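Local structure of outer surface protein (Borrelia burgdorferi, 5IZT) at residues Arg189-Glu194 with Glu302-Lys307; His280-Glu285 with Arg376-Met381; Asn337-Lys342 with Leu389-Ser394. The protein is of unknown function but is an outer surface protein whose helical domain is related to BbCRASP-1, the factor H-binding complement regulator-acquiring protein of the same spirochaete. All coordinates share one frame; numbering follows the deposited sequence. Where two conformers were deposited one is given.

Interaction 1 (Arg189-Glu194 with Glu302-Lys307)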
ATOM      1  N   ARG A 189      -6.511  -3.628  19.416  1.00 23.67           N
ATOM      2  CA  ARG A 189      -7.157  -2.373  19.038  0.54 29.63           C
ATOM      3  C   ARG A 189      -6.439  -1.710  17.862  1.00 32.91           C
ATOM      4  O   ARG A 189      -7.081  -1.199  16.933  1.00 26.35           O
ATOM      5  CB  ARG A 189      -7.187  -1.445  20.255  0.54 33.25           C
ATOM      6  CG  ARG A 189      -8.247  -0.354  20.263  0.54 38.74           C
ATOM      7  CD  ARG A 189      -8.437   0.201  21.688  0.54 43.87           C
ATOM      8  NE  ARG A 189      -7.165   0.555  22.329  0.54 48.21           N
ATOM      9  CZ  ARG A 189      -6.574  -0.140  23.302  0.54 43.50           C
ATOM     10  NH1 ARG A 189      -7.136  -1.240  23.783  0.54 30.30           N
ATOM     11  NH2 ARG A 189      -5.420   0.275  23.803  0.54 41.49           N
ATOM     12  N   ALA A 190      -5.104  -1.703  17.890  1.00 26.21           N
ATOM     13  CA  ALA A 190      -4.357  -1.018  16.838  1.00 28.61           C
ATOM     14  C   ALA A 190      -4.574  -1.673  15.478  1.00 25.74           C
ATOM     15  O   ALA A 190      -4.732  -0.981  14.466  1.00 29.62           O
ATOM     16  CB  ALA A 190      -2.872  -0.990  17.179  1.00 27.92           C
ATOM     17  N   ILE A 191      -4.591  -3.004  15.442  1.00 23.65           N
ATOM     18  CA  ILE A 191      -4.836  -3.733  14.199  1.00 25.76           C
ATOM     19  C   ILE A 191      -6.244  -3.452  13.691  1.00 25.98           C
ATOM     20  O   ILE A 191      -6.464  -3.213  12.495  1.00 26.06           O
ATOM     21  CB  ILE A 191      -4.623  -5.244  14.418  1.00 29.54           C
ATOM     22  CG1 ILE A 191      -3.151  -5.560  14.741  1.00 24.00           C
ATOM     23  CG2 ILE A 191      -5.162  -6.054  13.226  1.00 26.94           C
ATOM     24  CD1 ILE A 191      -2.193  -5.370  13.568  1.00 20.55           C
ATOM     25  N   SER A 192      -7.221  -3.502  14.598  1.00 24.39           N
ATOM     26  CA  SER A 192      -8.608  -3.224  14.239  1.00 24.71           C
ATOM     27  C   SER A 192      -8.768  -1.811  13.684  1.00 28.45           C
ATOM     28  O   SER A 192      -9.494  -1.597  12.703  1.00 29.63           O
ATOM     29  CB  SER A 192      -9.491  -3.427  15.469  1.00 31.75           C
ATOM     30  OG  SER A 192     -10.843  -3.145  15.174  1.00 44.46           O
ATOM     31  N   GLU A 193      -8.105  -0.830  14.303  1.00 26.32           N
ATOM     32  CA  GLU A 193      -8.151   0.532  13.776  1.00 31.07           C
ATOM     33  C   GLU A 193      -7.583   0.601  12.364  1.00 25.23           C
ATOM     34  O   GLU A 193      -8.120   1.308  11.504  1.00 26.27           O
ATOM     35  CB  GLU A 193      -7.389   1.483  14.699  1.00 37.02           C
ATOM     36  CG  GLU A 193      -8.126   1.849  15.985  1.00 50.14           C
ATOM     37  CD  GLU A 193      -7.265   2.667  16.935  1.00 66.46           C
ATOM     38  OE1 GLU A 193      -6.164   3.094  16.522  1.00 74.84           O
ATOM     39  OE2 GLU A 193      -7.685   2.875  18.096  1.00 69.00           O
ATOM     40  N   GLU A 194      -6.491  -0.119  12.105  1.00 28.33           N
ATOM     41  CA  GLU A 194      -5.877  -0.072  10.781  1.00 25.89           C
ATOM     42  C   GLU A 194      -6.704  -0.816   9.739  1.00 28.36           C
ATOM     43  O   GLU A 194      -6.836  -0.342   8.598  1.00 28.39           O
ATOM     44  CB  GLU A 194      -4.462  -0.632  10.842  1.00 25.53           C
ATOM     45  CG  GLU A 194      -3.523   0.248  11.620  1.00 30.14           C
ATOM     46  CD  GLU A 194      -3.415   1.635  11.008  1.00 33.33           C
ATOM     47  OE1 GLU A 194      -3.447   1.747   9.755  1.00 33.40           O
ATOM     48  OE2 GLU A 194      -3.308   2.609  11.773  1.00 35.40           O
ATOM     49  N   GLU A 302      -3.815  -8.945   8.986  1.00 16.98           N
ATOM     50  CA  GLU A 302      -4.530 -10.168   9.343  1.00 18.70           C
ATOM     51  C   GLU A 302      -3.598 -11.211   9.950  1.00 18.75           C
ATOM     52  O   GLU A 302      -4.003 -11.962  10.843  1.00 19.82           O
ATOM     53  CB  GLU A 302      -5.263 -10.738   8.127  1.00 30.23           C
ATOM     54  CG  GLU A 302      -6.273 -11.839   8.474  1.00 39.46           C
ATOM     55  CD  GLU A 302      -7.172 -11.507   9.673  1.00 51.86           C
ATOM     56  OE1 GLU A 302      -7.725 -10.384   9.746  1.00 52.97           O
ATOM     57  OE2 GLU A 302      -7.344 -12.398  10.537  1.00 55.63           O
ATOM     58  N   GLU A 303      -2.359 -11.295   9.460  1.00 22.17           N
ATOM     59  CA  GLU A 303      -1.407 -12.257  10.006  1.00 22.26           C
ATOM     60  C   GLU A 303      -1.071 -11.946  11.464  1.00 19.95           C
ATOM     61  O   GLU A 303      -0.995 -12.860  12.294  1.00 21.69           O
ATOM     62  CB  GLU A 303      -0.138 -12.270   9.140  1.00 27.68           C
ATOM     63  CG  GLU A 303       0.832 -13.406   9.446  1.00 28.56           C
ATOM     64  CD  GLU A 303       0.280 -14.781   9.106  1.00 35.62           C
ATOM     65  OE1 GLU A 303      -0.474 -14.906   8.116  1.00 38.08           O
ATOM     66  OE2 GLU A 303       0.616 -15.741   9.835  1.00 45.43           O
ATOM     67  N   ILE A 304      -0.876 -10.663  11.796  1.00 18.32           N
ATOM     68  CA  ILE A 304      -0.627 -10.274  13.182  1.00 21.67           C
ATOM     69  C   ILE A 304      -1.813 -10.651  14.055  1.00 24.50           C
ATOM     70  O   ILE A 304      -1.649 -11.220  15.141  1.00 24.29           O
ATOM     71  CB  ILE A 304      -0.322  -8.769  13.281  1.00 21.53           C
ATOM     72  CG1 ILE A 304       1.001  -8.444  12.588  1.00 21.89           C
ATOM     73  CG2 ILE A 304      -0.303  -8.314  14.747  1.00 17.63           C
ATOM     74  CD1 ILE A 304       1.282  -6.952  12.449  1.00 22.52           C
ATOM     75  N   ASN A 305      -3.027 -10.331  13.595  1.00 24.22           N
ATOM     76  CA  ASN A 305      -4.241 -10.703  14.323  1.00 19.60           C
ATOM     77  C   ASN A 305      -4.289 -12.207  14.587  1.00 27.55           C
ATOM     78  O   ASN A 305      -4.583 -12.645  15.709  1.00 29.23           O
ATOM     79  CB  ASN A 305      -5.469 -10.262  13.519  1.00 25.23           C
ATOM     80  CG  ASN A 305      -6.618  -9.800  14.389  1.00 45.88           C
ATOM     81  OD1 ASN A 305      -6.434  -9.419  15.540  1.00 53.73           O
ATOM     82  ND2 ASN A 305      -7.822  -9.824  13.829  1.00 59.28           N
ATOM     83  N   LYS A 306      -3.981 -13.017  13.561  1.00 19.56           N
ATOM     84  CA  LYS A 306      -3.993 -14.474  13.732  1.00 25.96           C
ATOM     85  C   LYS A 306      -2.948 -14.928  14.749  1.00 25.75           C
ATOM     86  O   LYS A 306      -3.208 -15.831  15.560  1.00 22.44           O
ATOM     87  CB  LYS A 306      -3.729 -15.171  12.397  1.00 36.01           C
ATOM     88  CG  LYS A 306      -4.841 -15.059  11.369  1.00 49.88           C
ATOM     89  CD  LYS A 306      -4.599 -15.998  10.183  1.00 61.03           C
ATOM     90  CE  LYS A 306      -3.289 -15.700   9.472  1.00 64.37           C
ATOM     91  NZ  LYS A 306      -2.947 -16.735   8.453  1.00 67.02           N
ATOM     92  N   LYS A 307      -1.743 -14.353  14.686  1.00 23.25           N
ATOM     93  CA  LYS A 307      -0.676 -14.748  15.609  1.00 22.73           C
ATOM     94  C   LYS A 307      -1.005 -14.393  17.050  1.00 19.93           C
ATOM     95  O   LYS A 307      -0.653 -15.140  17.975  1.00 21.47           O
ATOM     96  CB  LYS A 307       0.645 -14.112  15.179  1.00 19.63           C
ATOM     97  CG  LYS A 307       1.229 -14.813  13.946  1.00 25.79           C
ATOM     98  CD  LYS A 307       1.469 -16.292  14.264  1.00 34.31           C
ATOM     99  CE  LYS A 307       2.520 -16.923  13.364  1.00 36.27           C
ATOM    100  NZ  LYS A 307       1.998 -17.099  11.988  1.00 33.05           N
TER
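I191 meets I304 and N305 across the gap between helices 179-197 and 280-316, and I191 is the one residue of 189-194 that reaches the partner segment. The apolar part of the contact is the branched isoleucine pair. The δ-methyl of I191 leads: its CD1 lies 3.7 Å from I304 CG2, and it also touches CB and CD1 of I304, so it rests against the branched flank of that side chain and is not met by a single methyl. In I191 the longer arm CG1 stands opposite the carbonyl carbon (chi1 -66°), leaving CG2 opposite the backbone N. The two arms therefore divide between two neighbours, CD1 going to I304 while CG2 comes to 4.2 Å from N305 CG. That second approach is a glancing one, in which the amide-bearing side chain slides past the methyl in the reverse direction.

Here the helices run in roughly opposite senses, and the backbones come nearest at I191 and N305, whose CA atoms are 7.0 Å apart. The pair belongs to the apolar interior of a multi-helix bundle: L336 of helix 322-359 packs on both isoleucines, and I395 of helix 366-395 touches I304. Segment 302-307 also falls in a predicted coiled coil.

Polar interactions flank this apolar pair but do not cross between the two segments. E302 OE1 forms a salt bridge with K195, just past 189-194, linking the same two helices. On another side of 302-307, the carboxylate of E303 is shared by two lysines. K307 NZ meets OE2 of E303 at 2.9 Å, nearly along its C-O axis, whereas K306 NZ makes a weak bond of 3.1 Å to E303 OE1. K307 NZ additionally pairs with the terminal carboxylate of M396, bringing the chain end into this network.

Interaction 2 (His280-Glu285 with Arg376-Met381)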
ATOM      1  N   HIS A 280       6.304   3.335 -20.500  1.00 13.62           N
ATOM      2  CA  HIS A 280       5.302   2.407 -19.980  1.00 13.25           C
ATOM      3  C   HIS A 280       5.881   1.446 -18.939  1.00 19.08           C
ATOM      4  O   HIS A 280       5.196   1.113 -17.968  1.00 14.73           O
ATOM      5  CB  HIS A 280       4.653   1.652 -21.144  1.00 14.15           C
ATOM      6  CG  HIS A 280       3.787   2.528 -21.993  1.00 13.94           C
ATOM      7  ND1 HIS A 280       3.086   2.068 -23.090  1.00 14.84           N
ATOM      8  CD2 HIS A 280       3.512   3.854 -21.895  1.00 14.20           C
ATOM      9  CE1 HIS A 280       2.414   3.072 -23.630  1.00 14.55           C
ATOM     10  NE2 HIS A 280       2.664   4.169 -22.929  1.00 15.11           N
ATOM     11  N   SER A 281       7.138   1.015 -19.083  1.00 21.10           N
ATOM     12  CA  SER A 281       7.705   0.126 -18.067  0.53 17.33           C
ATOM     13  C   SER A 281       7.846   0.839 -16.730  1.00 17.56           C
ATOM     14  O   SER A 281       7.666   0.226 -15.669  1.00 17.73           O
ATOM     15  CB  SER A 281       9.055  -0.425 -18.531  0.53 22.39           C
ATOM     16  OG  SER A 281       8.916  -1.152 -19.745  0.53 24.28           O
ATOM     17  N   LEU A 282       8.173   2.136 -16.755  1.00 17.79           N
ATOM     18  CA  LEU A 282       8.254   2.903 -15.520  1.00 16.79           C
ATOM     19  C   LEU A 282       6.893   2.983 -14.841  1.00 11.93           C
ATOM     20  O   LEU A 282       6.778   2.806 -13.627  1.00 12.10           O
ATOM     21  CB  LEU A 282       8.778   4.310 -15.808  1.00 16.36           C
ATOM     22  CG  LEU A 282       8.621   5.327 -14.667  1.00 20.99           C
ATOM     23  CD1 LEU A 282       9.428   4.930 -13.436  1.00 21.51           C
ATOM     24  CD2 LEU A 282       8.979   6.762 -15.127  1.00 16.36           C
ATOM     25  N   ILE A 283       5.850   3.265 -15.618  1.00 15.30           N
ATOM     26  CA  ILE A 283       4.499   3.336 -15.070  1.00 16.46           C
ATOM     27  C   ILE A 283       4.120   2.012 -14.417  1.00 16.68           C
ATOM     28  O   ILE A 283       3.550   1.991 -13.314  1.00 13.48           O
ATOM     29  CB  ILE A 283       3.494   3.720 -16.177  1.00 13.14           C
ATOM     30  CG1 ILE A 283       3.773   5.115 -16.718  1.00 10.83           C
ATOM     31  CG2 ILE A 283       2.059   3.683 -15.642  1.00 13.64           C
ATOM     32  CD1 ILE A 283       2.890   5.454 -17.980  1.00 12.61           C
ATOM     33  N   ARG A 284       4.428   0.892 -15.084  1.00 13.43           N
ATOM     34  CA  ARG A 284       4.176  -0.424 -14.495  1.00 15.90           C
ATOM     35  C   ARG A 284       4.890  -0.576 -13.150  1.00 16.15           C
ATOM     36  O   ARG A 284       4.276  -0.981 -12.155  1.00 14.86           O
ATOM     37  CB  ARG A 284       4.620  -1.538 -15.454  1.00 18.80           C
ATOM     38  CG  ARG A 284       3.711  -1.739 -16.668  1.00 17.55           C
ATOM     39  CD  ARG A 284       4.119  -2.942 -17.524  1.00 22.45           C
ATOM     40  NE  ARG A 284       3.195  -3.098 -18.648  1.00 25.94           N
ATOM     41  CZ  ARG A 284       3.516  -2.884 -19.922  1.00 38.73           C
ATOM     42  NH1 ARG A 284       4.750  -2.518 -20.247  1.00 36.73           N
ATOM     43  NH2 ARG A 284       2.606  -3.056 -20.873  1.00 36.80           N
ATOM     44  N   GLU A 285       6.198  -0.287 -13.112  1.00 17.30           N
ATOM     45  CA  GLU A 285       6.949  -0.425 -11.861  1.00 13.75           C
ATOM     46  C   GLU A 285       6.368   0.466 -10.763  1.00 13.17           C
ATOM     47  O   GLU A 285       6.305   0.051  -9.599  1.00 15.12           O
ATOM     48  CB  GLU A 285       8.431  -0.099 -12.060  1.00 16.35           C
ATOM     49  CG  GLU A 285       9.210  -1.030 -12.996  1.00 15.85           C
ATOM     50  CD  GLU A 285      10.729  -0.776 -12.939  1.00 30.48           C
ATOM     51  OE1 GLU A 285      11.224   0.165 -13.594  1.00 32.45           O
ATOM     52  OE2 GLU A 285      11.427  -1.506 -12.196  1.00 35.02           O
ATOM     53  N   ARG A 376      14.503  10.017  -8.816  1.00 18.34           N
ATOM     54  CA  ARG A 376      14.201  10.594  -7.505  1.00 17.55           C
ATOM     55  C   ARG A 376      13.310   9.706  -6.651  1.00 20.72           C
ATOM     56  O   ARG A 376      13.548   9.593  -5.442  1.00 20.42           O
ATOM     57  CB  ARG A 376      13.542  11.975  -7.626  1.00 17.98           C
ATOM     58  CG  ARG A 376      13.371  12.633  -6.250  1.00 20.53           C
ATOM     59  CD  ARG A 376      13.091  14.119  -6.281  1.00 24.57           C
ATOM     60  NE  ARG A 376      12.927  14.635  -4.917  1.00 27.94           N
ATOM     61  CZ  ARG A 376      12.609  15.894  -4.627  1.00 35.66           C
ATOM     62  NH1 ARG A 376      12.427  16.776  -5.603  1.00 39.37           N
ATOM     63  NH2 ARG A 376      12.472  16.277  -3.365  1.00 38.54           N
ATOM     64  N   TYR A 377      12.305   9.062  -7.240  1.00 16.27           N
ATOM     65  CA  TYR A 377      11.281   8.395  -6.448  1.00 17.92           C
ATOM     66  C   TYR A 377      11.218   6.879  -6.615  1.00 20.84           C
ATOM     67  O   TYR A 377      10.792   6.199  -5.678  1.00 17.70           O
ATOM     68  CB  TYR A 377       9.890   8.973  -6.761  1.00 17.92           C
ATOM     69  CG  TYR A 377       9.806  10.465  -6.553  1.00 14.52           C
ATOM     70  CD1 TYR A 377       9.695  11.013  -5.279  1.00 18.81           C
ATOM     71  CD2 TYR A 377       9.789  11.336  -7.651  1.00 17.62           C
ATOM     72  CE1 TYR A 377       9.611  12.412  -5.094  1.00 19.35           C
ATOM     73  CE2 TYR A 377       9.706  12.710  -7.477  1.00 21.80           C
ATOM     74  CZ  TYR A 377       9.609  13.237  -6.206  1.00 19.21           C
ATOM     75  OH  TYR A 377       9.527  14.601  -6.058  1.00 24.17           O
ATOM     76  N   LEU A 378      11.593   6.322  -7.773  1.00 15.87           N
ATOM     77  CA  LEU A 378      11.248   4.920  -8.038  1.00 16.55           C
ATOM     78  C   LEU A 378      11.898   3.975  -7.031  1.00 17.32           C
ATOM     79  O   LEU A 378      11.244   3.073  -6.495  1.00 14.40           O
ATOM     80  CB  LEU A 378      11.645   4.542  -9.470  1.00 15.25           C
ATOM     81  CG  LEU A 378      11.407   3.084  -9.874  1.00 20.36           C
ATOM     82  CD1 LEU A 378       9.921   2.673  -9.740  1.00 16.85           C
ATOM     83  CD2 LEU A 378      11.926   2.841 -11.292  1.00 24.56           C
ATOM     84  N   ASP A 379      13.197   4.145  -6.778  1.00 16.31           N
ATOM     85  CA  ASP A 379      13.886   3.238  -5.863  1.00 19.77           C
ATOM     86  C   ASP A 379      13.328   3.340  -4.452  1.00 23.28           C
ATOM     87  O   ASP A 379      13.189   2.323  -3.756  1.00 20.08           O
ATOM     88  CB  ASP A 379      15.389   3.525  -5.877  1.00 24.58           C
ATOM     89  CG  ASP A 379      16.055   3.066  -7.159  1.00 30.46           C
ATOM     90  OD1 ASP A 379      15.907   1.872  -7.524  1.00 23.80           O
ATOM     91  OD2 ASP A 379      16.668   3.918  -7.840  1.00 25.34           O
ATOM     92  N   ASN A 380      13.015   4.557  -4.003  1.00 21.05           N
ATOM     93  CA  ASN A 380      12.422   4.720  -2.678  1.00 20.55           C
ATOM     94  C   ASN A 380      11.079   4.004  -2.583  1.00 20.79           C
ATOM     95  O   ASN A 380      10.756   3.399  -1.552  1.00 16.69           O
ATOM     96  CB  ASN A 380      12.238   6.202  -2.361  1.00 17.17           C
ATOM     97  CG  ASN A 380      13.539   6.939  -2.143  1.00 23.10           C
ATOM     98  OD1 ASN A 380      14.563   6.370  -1.743  1.00 25.41           O
ATOM     99  ND2 ASN A 380      13.501   8.238  -2.403  1.00 25.58           N
ATOM    100  N   MET A 381      10.260   4.084  -3.635  1.00 21.07           N
ATOM    101  CA  MET A 381       8.964   3.406  -3.607  1.00 17.06           C
ATOM    102  C   MET A 381       9.118   1.888  -3.626  1.00 14.28           C
ATOM    103  O   MET A 381       8.437   1.178  -2.876  1.00 18.68           O
ATOM    104  CB  MET A 381       8.116   3.871  -4.786  1.00 10.65           C
ATOM    105  CG  MET A 381       7.673   5.324  -4.643  1.00 18.59           C
ATOM    106  SD  MET A 381       6.873   5.961  -6.150  1.00 19.76           S
ATOM    107  CE  MET A 381       5.697   7.120  -5.430  1.00 21.22           C
TER
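L378 packs against L282 and E285, its CD2 touching both and its CD1 resting on E285, joining the start of helix 280-316 to helix 366-395 within the all-helical bundle of the Bbcrasp-1 family domain. The apolar contact is slender: L282 CD1 lies 3.9 Å from L378 CD2, the two leucines sliding past one another in opposite directions. L378 also meets the aliphatic root of E285, since its CD1 is 3.9 Å from E285 CB. With CG of L378 opposite the backbone N (chi1 177°), the branch point projects across the gap, which brings CD1 to the CB of E285 and CD2 to both L282 and the carboxylate of E285. L286 packs on L378 as well, extending the apolar surface one residue further along helix 280-316. Helix 366-395 carries a wider pi-type turn at 376-378, ending at this leucine.

Polar bonds are absent between the two segments. The extended side chain of E285 crosses that of L378 at about a right angle, and its carboxylate splits its tasks: OE2 of E285 hydrogen-bonds Q382 NE2 on helix 366-395, while OE1 of E285 lies 3.6 Å from L378 CD2.

Interaction 3 (Asn337-Lys342 with Leu389-Ser394); sequences NQILDK and LEAYIS
A small-residue contact between two long helices joins Q338 and I339 of helix 322-359 to A391 near the end of helix 366-395, in the buried part of the helical bundle. It exemplifies how an alanine lets helices approach: the CA atoms of I339 and A391 are only 6.6 Å apart, and the helices run in roughly opposite senses. A391 carries nearly all of the second segment's share, its CB facing the partner helix directly and being the atom the partner side chains touch.

Two side chains meet that methyl. The nearer is I339, whose CG2 lies 3.6 Å from A391 CB. In I339 the longer arm CG1 is placed between the backbone N and the carbonyl carbon (chi1 67°), so CG2 falls opposite the carbonyl carbon. This puts the short branch on the alanine, while A300 of helix 280-316 touches the side chain of I339, making it a junction of three helices. Q338 supplies the other neighbour. Its chain is extended, and both CG and CD pass alongside the methyl, with CD of Q338 4.0 Å from A391 CB. The amide beyond is not idle, as Q338 NE2 hydrogen-bonds S387 OG one turn earlier on helix 366-395. That bond adds a polar tie between the same two helices beside the apolar contact.

Around the turn of 389-394, Y392 packs on L299 of helix 280-316, so this end of the helix leans on two partners. One further polar group closes on the alanine's own backbone. With S394 near the end of helix 366-395, its hydroxyl turns back toward the preceding turn: S394 OG donates to A391 O at 2.8 Å, meeting the carbonyl at a C=O...donor angle of 121° and tilted 23° from its plane.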
ATOM      1  N   ASN A 337       4.566  -1.565  13.595  1.00 18.88           N
ATOM      2  CA  ASN A 337       5.138  -0.231  13.407  1.00 20.81           C
ATOM      3  C   ASN A 337       5.926  -0.136  12.112  1.00 24.83           C
ATOM      4  O   ASN A 337       5.922   0.911  11.446  1.00 25.74           O
ATOM      5  CB  ASN A 337       6.046   0.128  14.578  1.00 21.85           C
ATOM      6  CG  ASN A 337       5.271   0.501  15.810  1.00 28.25           C
ATOM      7  OD1 ASN A 337       4.099   0.860  15.730  1.00 31.10           O
ATOM      8  ND2 ASN A 337       5.919   0.424  16.955  1.00 30.84           N
ATOM      9  N   GLN A 338       6.625  -1.210  11.752  1.00 21.32           N
ATOM     10  CA  GLN A 338       7.427  -1.212  10.540  1.00 25.10           C
ATOM     11  C   GLN A 338       6.556  -1.157   9.289  1.00 26.04           C
ATOM     12  O   GLN A 338       6.864  -0.402   8.363  1.00 22.15           O
ATOM     13  CB  GLN A 338       8.326  -2.444  10.509  1.00 27.10           C
ATOM     14  CG  GLN A 338       9.016  -2.624   9.167  1.00 35.05           C
ATOM     15  CD  GLN A 338      10.230  -3.513   9.233  1.00 45.50           C
ATOM     16  OE1 GLN A 338      10.565  -4.054  10.288  1.00 49.22           O
ATOM     17  NE2 GLN A 338      10.898  -3.673   8.099  1.00 50.43           N
ATOM     18  N   ILE A 339       5.476  -1.948   9.226  1.00 21.58           N
ATOM     19  CA  ILE A 339       4.642  -1.901   8.024  1.00 21.45           C
ATOM     20  C   ILE A 339       3.912  -0.568   7.940  1.00 27.07           C
ATOM     21  O   ILE A 339       3.720  -0.019   6.849  1.00 20.99           O
ATOM     22  CB  ILE A 339       3.664  -3.098   7.952  1.00 23.26           C
ATOM     23  CG1 ILE A 339       2.601  -3.048   9.046  1.00 25.73           C
ATOM     24  CG2 ILE A 339       4.412  -4.413   8.054  1.00 24.31           C
ATOM     25  CD1 ILE A 339       1.507  -4.145   8.901  1.00 23.92           C
ATOM     26  N   LEU A 340       3.507  -0.011   9.086  1.00 17.54           N
ATOM     27  CA  LEU A 340       2.884   1.310   9.067  1.00 18.18           C
ATOM     28  C   LEU A 340       3.859   2.363   8.571  1.00 19.96           C
ATOM     29  O   LEU A 340       3.492   3.255   7.790  1.00 21.40           O
ATOM     30  CB  LEU A 340       2.385   1.676  10.464  1.00 16.07           C
ATOM     31  CG  LEU A 340       1.107   0.965  10.866  1.00 24.11           C
ATOM     32  CD1 LEU A 340       0.878   1.157  12.377  1.00 19.73           C
ATOM     33  CD2 LEU A 340      -0.039   1.559  10.047  1.00 20.52           C
ATOM     34  N   ASP A 341       5.104   2.285   9.029  1.00 18.51           N
ATOM     35  CA  ASP A 341       6.091   3.294   8.668  1.00 25.07           C
ATOM     36  C   ASP A 341       6.483   3.195   7.199  1.00 26.68           C
ATOM     37  O   ASP A 341       6.691   4.221   6.530  1.00 22.81           O
ATOM     38  CB  ASP A 341       7.324   3.136   9.550  1.00 26.07           C
ATOM     39  CG  ASP A 341       8.461   4.033   9.114  1.00 39.45           C
ATOM     40  OD1 ASP A 341       8.339   5.264   9.277  1.00 49.69           O
ATOM     41  OD2 ASP A 341       9.472   3.509   8.606  1.00 47.42           O
ATOM     42  N   LYS A 342       6.616   1.974   6.680  1.00 21.02           N
ATOM     43  CA  LYS A 342       7.034   1.834   5.287  1.00 21.88           C
ATOM     44  C   LYS A 342       5.879   2.062   4.324  1.00 21.38           C
ATOM     45  O   LYS A 342       6.102   2.585   3.223  1.00 25.03           O
ATOM     46  CB  LYS A 342       7.686   0.472   5.062  1.00 21.73           C
ATOM     47  CG  LYS A 342       8.980   0.302   5.835  1.00 26.04           C
ATOM     48  CD  LYS A 342      10.025   1.306   5.369  1.00 30.89           C
ATOM     49  CE  LYS A 342      11.338   1.173   6.140  1.00 31.46           C
ATOM     50  NZ  LYS A 342      12.363   2.108   5.563  1.00 41.52           N
ATOM     51  N   LEU A 389       6.846  -6.081   2.527  1.00 16.79           N
ATOM     52  CA  LEU A 389       6.840  -7.503   2.197  1.00 20.28           C
ATOM     53  C   LEU A 389       7.722  -8.309   3.148  1.00 24.33           C
ATOM     54  O   LEU A 389       7.330  -9.383   3.623  1.00 23.47           O
ATOM     55  CB  LEU A 389       7.302  -7.683   0.748  1.00 18.94           C
ATOM     56  CG  LEU A 389       7.429  -9.134   0.292  1.00 21.58           C
ATOM     57  CD1 LEU A 389       6.056  -9.773   0.394  1.00 23.33           C
ATOM     58  CD2 LEU A 389       7.991  -9.227  -1.122  1.00 27.12           C
ATOM     59  N   GLU A 390       8.940  -7.825   3.411  1.00 19.49           N
ATOM     60  CA  GLU A 390       9.826  -8.548   4.317  1.00 23.94           C
ATOM     61  C   GLU A 390       9.258  -8.597   5.730  1.00 23.13           C
ATOM     62  O   GLU A 390       9.358  -9.623   6.412  1.00 22.81           O
ATOM     63  CB  GLU A 390      11.217  -7.914   4.297  1.00 27.65           C
ATOM     64  CG  GLU A 390      11.939  -8.133   2.972  1.00 33.80           C
ATOM     65  CD  GLU A 390      13.262  -7.392   2.869  1.00 45.05           C
ATOM     66  OE1 GLU A 390      13.641  -6.699   3.839  1.00 47.36           O
ATOM     67  OE2 GLU A 390      13.913  -7.492   1.806  1.00 45.59           O
ATOM     68  N   ALA A 391       8.643  -7.509   6.188  1.00 22.67           N
ATOM     69  CA  ALA A 391       8.011  -7.545   7.502  1.00 24.39           C
ATOM     70  C   ALA A 391       6.864  -8.550   7.526  1.00 19.52           C
ATOM     71  O   ALA A 391       6.720  -9.325   8.479  1.00 20.83           O
ATOM     72  CB  ALA A 391       7.515  -6.153   7.883  1.00 23.22           C
ATOM     73  N   TYR A 392       6.041  -8.547   6.483  1.00 17.96           N
ATOM     74  CA  TYR A 392       4.956  -9.511   6.377  1.00 21.92           C
ATOM     75  C   TYR A 392       5.472 -10.938   6.453  1.00 24.40           C
ATOM     76  O   TYR A 392       4.971 -11.743   7.244  1.00 21.74           O
ATOM     77  CB  TYR A 392       4.165  -9.260   5.088  1.00 21.24           C
ATOM     78  CG  TYR A 392       3.205 -10.368   4.722  1.00 22.48           C
ATOM     79  CD1 TYR A 392       2.209 -10.772   5.599  1.00 31.54           C
ATOM     80  CD2 TYR A 392       3.222 -10.923   3.462  1.00 33.63           C
ATOM     81  CE1 TYR A 392       1.322 -11.774   5.257  1.00 28.71           C
ATOM     82  CE2 TYR A 392       2.326 -11.909   3.105  1.00 36.75           C
ATOM     83  CZ  TYR A 392       1.381 -12.325   4.004  1.00 27.53           C
ATOM     84  OH  TYR A 392       0.494 -13.309   3.629  1.00 37.58           O
ATOM     85  N   ILE A 393       6.480 -11.268   5.642  1.00 22.60           N
ATOM     86  CA  ILE A 393       7.031 -12.617   5.662  1.00 23.13           C
ATOM     87  C   ILE A 393       7.552 -12.968   7.048  1.00 25.02           C
ATOM     88  O   ILE A 393       7.373 -14.093   7.530  1.00 26.76           O
ATOM     89  CB  ILE A 393       8.143 -12.753   4.608  1.00 32.14           C
ATOM     90  CG1 ILE A 393       7.593 -12.519   3.189  1.00 32.52           C
ATOM     91  CG2 ILE A 393       8.862 -14.104   4.761  1.00 36.70           C
ATOM     92  CD1 ILE A 393       6.530 -13.488   2.766  1.00 42.40           C
ATOM     93  N   SER A 394       8.187 -12.005   7.719  1.00 24.99           N
ATOM     94  CA  SER A 394       8.786 -12.304   9.019  1.00 27.28           C
ATOM     95  C   SER A 394       7.745 -12.598  10.096  1.00 28.13           C
ATOM     96  O   SER A 394       8.085 -13.218  11.106  1.00 29.37           O
ATOM     97  CB  SER A 394       9.673 -11.134   9.455  1.00 36.39           C
ATOM     98  OG  SER A 394       8.890 -10.098  10.029  1.00 37.72           O
TER

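Overall arrangement
The three contacts sample an elongated helical bundle at different points along its length. Interactions 1 and 2 share helix 280-316 yet lie on opposite sides of the chain's centre, their centres 30 Å apart and their nearest atoms about 17 Å. Interaction 3 lies nearer the middle of the molecule and abuts interaction 1, centre to centre 13 Å, through E194 OE1 on L340 CD2 (3.4 Å) and E303 CB against Y392 CE1 (4.2 Å). Interaction 2 shares helix 366-395 with interaction 3 without touching it, the nearest atoms being about 7 Å apart. Together they tie four helices, with 280-316 and 366-395 each serving twice.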